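Local coordinates for protein endonuclease V (Streptomyces avermitilis, PDB 3GOC) that probably repairs deaminated bases in DNA, using magnesium to nick the strand at the second phosphodiester bond 3' to a deoxyinosine, at residues 99-102 with 103-106; 4-7 with 8-12. All coordinates share one frame; numbering follows the deposited sequence.

Interaction 1: residues 99-102 with 103-106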
loop_
_atom_site.group_PDB
_atom_site.type_symbol
_atom_site.label_atom_id
_atom_site.label_comp_id
_atom_site.label_asym_id
_atom_site.label_seq_id
_atom_site.Cartn_x
_atom_site.Cartn_y
_atom_site.Cartn_z
ATOM N N ALA A 99 -24.573 4.113 12.673
ATOM C CA ALA A 99 -25.662 3.180 12.392
ATOM C C ALA A 99 -25.348 2.283 11.195
ATOM O O ALA A 99 -25.658 1.086 11.197
ATOM C CB ALA A 99 -26.960 3.948 12.152
ATOM N N ALA A 100 -24.745 2.857 10.160
ATOM C CA ALA A 100 -24.399 2.063 8.986
ATOM C C ALA A 100 -23.345 1.031 9.366
ATOM O O ALA A 100 -23.421 -0.125 8.947
ATOM C CB ALA A 100 -23.882 2.966 7.858
ATOM N N LEU A 101 -22.355 1.440 10.158
ATOM C CA LEU A 101 -21.313 0.500 10.575
ATOM C C LEU A 101 -21.917 -0.604 11.432
ATOM O O LEU A 101 -21.578 -1.781 11.277
ATOM C CB LEU A 101 -20.219 1.230 11.366
ATOM C CG LEU A 101 -19.327 2.172 10.551
ATOM C CD1 LEU A 101 -18.582 3.088 11.501
ATOM C CD2 LEU A 101 -18.350 1.374 9.692
ATOM N N ASP A 102 -22.819 -0.228 12.333
ATOM C CA ASP A 102 -23.457 -1.212 13.209
ATOM C C ASP A 102 -24.298 -2.215 12.431
ATOM O O ASP A 102 -24.517 -3.339 12.889
ATOM C CB ASP A 102 -24.339 -0.520 14.254
ATOM C CG ASP A 102 -23.529 0.190 15.324
ATOM O OD1 ASP A 102 -22.346 -0.163 15.512
ATOM O OD2 ASP A 102 -24.085 1.090 15.991
ATOM N N ALA A 103 -24.770 -1.810 11.255
ATOM C CA ALA A 103 -25.596 -2.678 10.426
ATOM C C ALA A 103 -24.786 -3.711 9.648
ATOM O O ALA A 103 -25.352 -4.628 9.053
ATOM C CB ALA A 103 -26.430 -1.842 9.466
ATOM N N LEU A 104 -23.466 -3.563 9.649
ATOM C CA LEU A 104 -22.604 -4.508 8.945
ATOM C C LEU A 104 -22.596 -5.851 9.653
ATOM O O LEU A 104 -22.757 -5.927 10.866
ATOM C CB LEU A 104 -21.172 -3.985 8.877
ATOM C CG LEU A 104 -20.902 -2.774 7.982
ATOM C CD1 LEU A 104 -19.494 -2.266 8.244
ATOM C CD2 LEU A 104 -21.083 -3.154 6.516
ATOM N N PRO A 105 -22.403 -6.933 8.894
ATOM C CA PRO A 105 -22.373 -8.284 9.459
ATOM C C PRO A 105 -20.984 -8.679 9.951
ATOM O O PRO A 105 -20.791 -9.773 10.476
ATOM C CB PRO A 105 -22.831 -9.145 8.290
ATOM C CG PRO A 105 -22.202 -8.452 7.129
ATOM C CD PRO A 105 -22.465 -6.981 7.423
ATOM N N CYS A 106 -20.015 -7.786 9.779
ATOM C CA CYS A 106 -18.654 -8.067 10.208
ATOM C C CYS A 106 -17.957 -6.780 10.648
ATOM O O CYS A 106 -18.435 -5.672 10.381
ATOM C CB CYS A 106 -17.862 -8.689 9.051
ATOM S SG CYS A 106 -17.699 -7.578 7.607
HETATM O O HOH W 1 -19.249 -3.372 11.864
HETATM O O HOH W 2 -25.192 -5.916 12.275
#
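Ala103 N leans on two carbonyls of the last helical turn, Ala99 O at 3.0 Å and Ala100 O at 3.2 Å, both weak bonds, before Leu104 N bonds three residues back, to Leu101 O at 3.1 Å, straighter (156°) than those two and in the manner of a 3-10 turn. That last donor sits well out of the plane of the Leu101 carbonyl. A water donates both to the same oxygen and to Cys106 O, and another links Asp102 O to Leu104 O, so the polar backbone at this helix end is met partly by solvent. Leu101 and Leu104 lie side by side, and Leu101 CD2 meets Leu104 CD1 at 4.1 Å. The backbone sets Leu104 CB 3.3 Å from Leu101 O, and with CG anti to the carbonyl carbon (chi1 -70°) the branched end runs beside Leu101. An alanine here would lose that end and is likely to leave a gap beside Leu101 CD2 and the sheet. Ala103 touches Ala74, while Asp102 suits the exposed side. Helix 94-102 ends against the mixed sheet of an RNase H-like fold: Leu101 packs on Val45 and Ala60, Leu104 on Ala60, Val62 and Ala74, and the chain runs on toward strand 110-114.

Interaction 2: residues 4-7 with 8-12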
loop_
_atom_site.group_PDB
_atom_site.type_symbol
_atom_site.label_atom_id
_atom_site.label_comp_id
_atom_site.label_asym_id
_atom_site.label_seq_id
_atom_site.Cartn_x
_atom_site.Cartn_y
_atom_site.Cartn_z
ATOM N N VAL A 4 -32.573 6.997 11.700
ATOM C CA VAL A 4 -31.762 7.258 12.886
ATOM C C VAL A 4 -32.080 8.652 13.404
ATOM O O VAL A 4 -31.850 9.638 12.711
ATOM C CB VAL A 4 -30.254 7.193 12.558
ATOM C CG1 VAL A 4 -29.431 7.417 13.822
ATOM C CG2 VAL A 4 -29.920 5.851 11.933
ATOM N N ARG A 5 -32.613 8.739 14.619
ATOM C CA ARG A 5 -32.955 10.039 15.179
ATOM C C ARG A 5 -31.742 10.707 15.812
ATOM O O ARG A 5 -30.690 10.089 15.974
ATOM C CB ARG A 5 -34.061 9.907 16.232
ATOM C CG ARG A 5 -35.375 9.349 15.710
ATOM C CD ARG A 5 -35.475 7.852 15.955
ATOM N NE ARG A 5 -36.791 7.329 15.589
ATOM C CZ ARG A 5 -37.209 6.098 15.864
ATOM N NH1 ARG A 5 -36.415 5.256 16.513
ATOM N NH2 ARG A 5 -38.423 5.711 15.492
ATOM N N ILE A 6 -31.891 11.982 16.151
ATOM C CA ILE A 6 -30.815 12.722 16.789
ATOM C C ILE A 6 -30.632 12.119 18.177
ATOM O O ILE A 6 -31.597 11.989 18.936
ATOM C CB ILE A 6 -31.180 14.216 16.929
ATOM C CG1 ILE A 6 -31.361 14.824 15.533
ATOM C CG2 ILE A 6 -30.109 14.945 17.734
ATOM C CD1 ILE A 6 -31.720 16.297 15.535
ATOM N N PRO A 7 -29.396 11.729 18.522
ATOM C CA PRO A 7 -29.097 11.135 19.829
ATOM C C PRO A 7 -29.581 11.978 20.993
ATOM O O PRO A 7 -29.545 13.212 20.939
ATOM C CB PRO A 7 -27.578 11.028 19.821
ATOM C CG PRO A 7 -27.275 10.780 18.367
ATOM C CD PRO A 7 -28.192 11.755 17.672
ATOM N N ALA A 8 -30.034 11.308 22.050
ATOM C CA ALA A 8 -30.497 12.009 23.241
ATOM C C ALA A 8 -29.330 12.810 23.819
ATOM O O ALA A 8 -28.280 12.251 24.129
ATOM C CB ALA A 8 -31.004 11.008 24.275
ATOM N N GLY A 9 -29.514 14.117 23.960
ATOM C CA GLY A 9 -28.460 14.955 24.512
ATOM C C GLY A 9 -27.402 15.444 23.537
ATOM O O GLY A 9 -26.425 16.089 23.938
ATOM N N TRP A 10 -27.580 15.149 22.254
ATOM C CA TRP A 10 -26.622 15.569 21.227
ATOM C C TRP A 10 -26.448 17.085 21.277
ATOM O O TRP A 10 -27.396 17.810 21.582
ATOM C CB TRP A 10 -27.148 15.157 19.845
ATOM C CG TRP A 10 -26.110 15.111 18.771
ATOM C CD1 TRP A 10 -26.014 15.932 17.684
ATOM C CD2 TRP A 10 -25.053 14.155 18.649
ATOM N NE1 TRP A 10 -24.959 15.541 16.885
ATOM C CE2 TRP A 10 -24.351 14.451 17.456
ATOM C CE3 TRP A 10 -24.621 13.075 19.435
ATOM C CZ2 TRP A 10 -23.258 13.706 17.024
ATOM C CZ3 TRP A 10 -23.525 12.330 19.004
ATOM C CH2 TRP A 10 -22.855 12.653 17.809
ATOM N N PRO A 11 -25.234 17.587 20.993
ATOM C CA PRO A 11 -24.990 19.031 21.016
ATOM C C PRO A 11 -26.021 19.813 20.202
ATOM O O PRO A 11 -26.384 19.414 19.095
ATOM C CB PRO A 11 -23.597 19.151 20.409
ATOM C CG PRO A 11 -22.924 17.922 20.886
ATOM C CD PRO A 11 -23.994 16.854 20.684
ATOM N N ALA A 12 -26.478 20.931 20.754
ATOM C CA ALA A 12 -27.455 21.766 20.078
ATOM C C ALA A 12 -26.902 23.168 19.816
ATOM O O ALA A 12 -27.549 23.976 19.152
ATOM C CB ALA A 12 -28.730 21.849 20.906
#
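Pro7 and Trp10 pack side by side where the N-terminal segment turns back toward helix 14-24. The pyrrolidine lies against the benzo end of the indole, with Pro7 CB 3.6 Å from Trp10 CE3, and Pro7 CG sits over one face, offset toward the rim. Pro11 CD lies over the opposite face, 3.3 Å above the plane and also near the rim, so the indole is held between two prolines, rigid rings whose CH groups suit an aromatic surface. The torsion chi1 of -161° sets Trp10 CG anti to its backbone N and brings the indole alongside Pro7. The Ile6 side chain crosses that of Trp10 at about a right angle, and its CG2 methyl meets Trp10 CB at 3.6 Å.

The backbone beneath this cluster is a type II beta turn from Pro7 to Trp10, closed by Trp10 N donating to Pro7 O at 3.1 Å. The bond is fairly straight, at 158°, although the donor stands above the carbonyl plane. Gly9 occupies the third position with a positive phi (84°), where a CB would jam against the carbonyl oxygen of Ala8; glycine therefore fits naturally.

The outer side of the turn is much looser. Ala8 and Gly9 are exposed, and the methyl of Ala8 points away from 4-7, reaching nothing nearer there than Pro7 C at 3.7 Å. On the inner side, Trp10 NE1 is hydrogen-bonded to Phe91 O, which gives the polar edge of the indole a partner while its hydrocarbon surface packs on Ile94 and Pro95 of helix 94-102. Pro7 also touches Pro95, and Pro11 reaches Glu16, Ala17 and Val20 of helix 14-24.

Overall arrangement
From the N terminus, interaction 2 comes first: the backbone of Val4 is hydrogen-bonded to Val77 and Glu79 of strand 70-79, and the chain then closes its turn before entering helix 14-24. Strands 41-49, 55-64 and 70-79 follow, and only afterwards does interaction 1 close the end of helix 94-102, ahead of strand 110-114. The two are therefore in series, neither nested nor crossed. Their centres lie about 19 Å apart, yet they meet where Ala99 CB packs on Val4 CG2 at 3.5 Å. Helix 94-102 is their shared element, with the N-terminal segment against one part of it and its C-terminal end seated on the sheet.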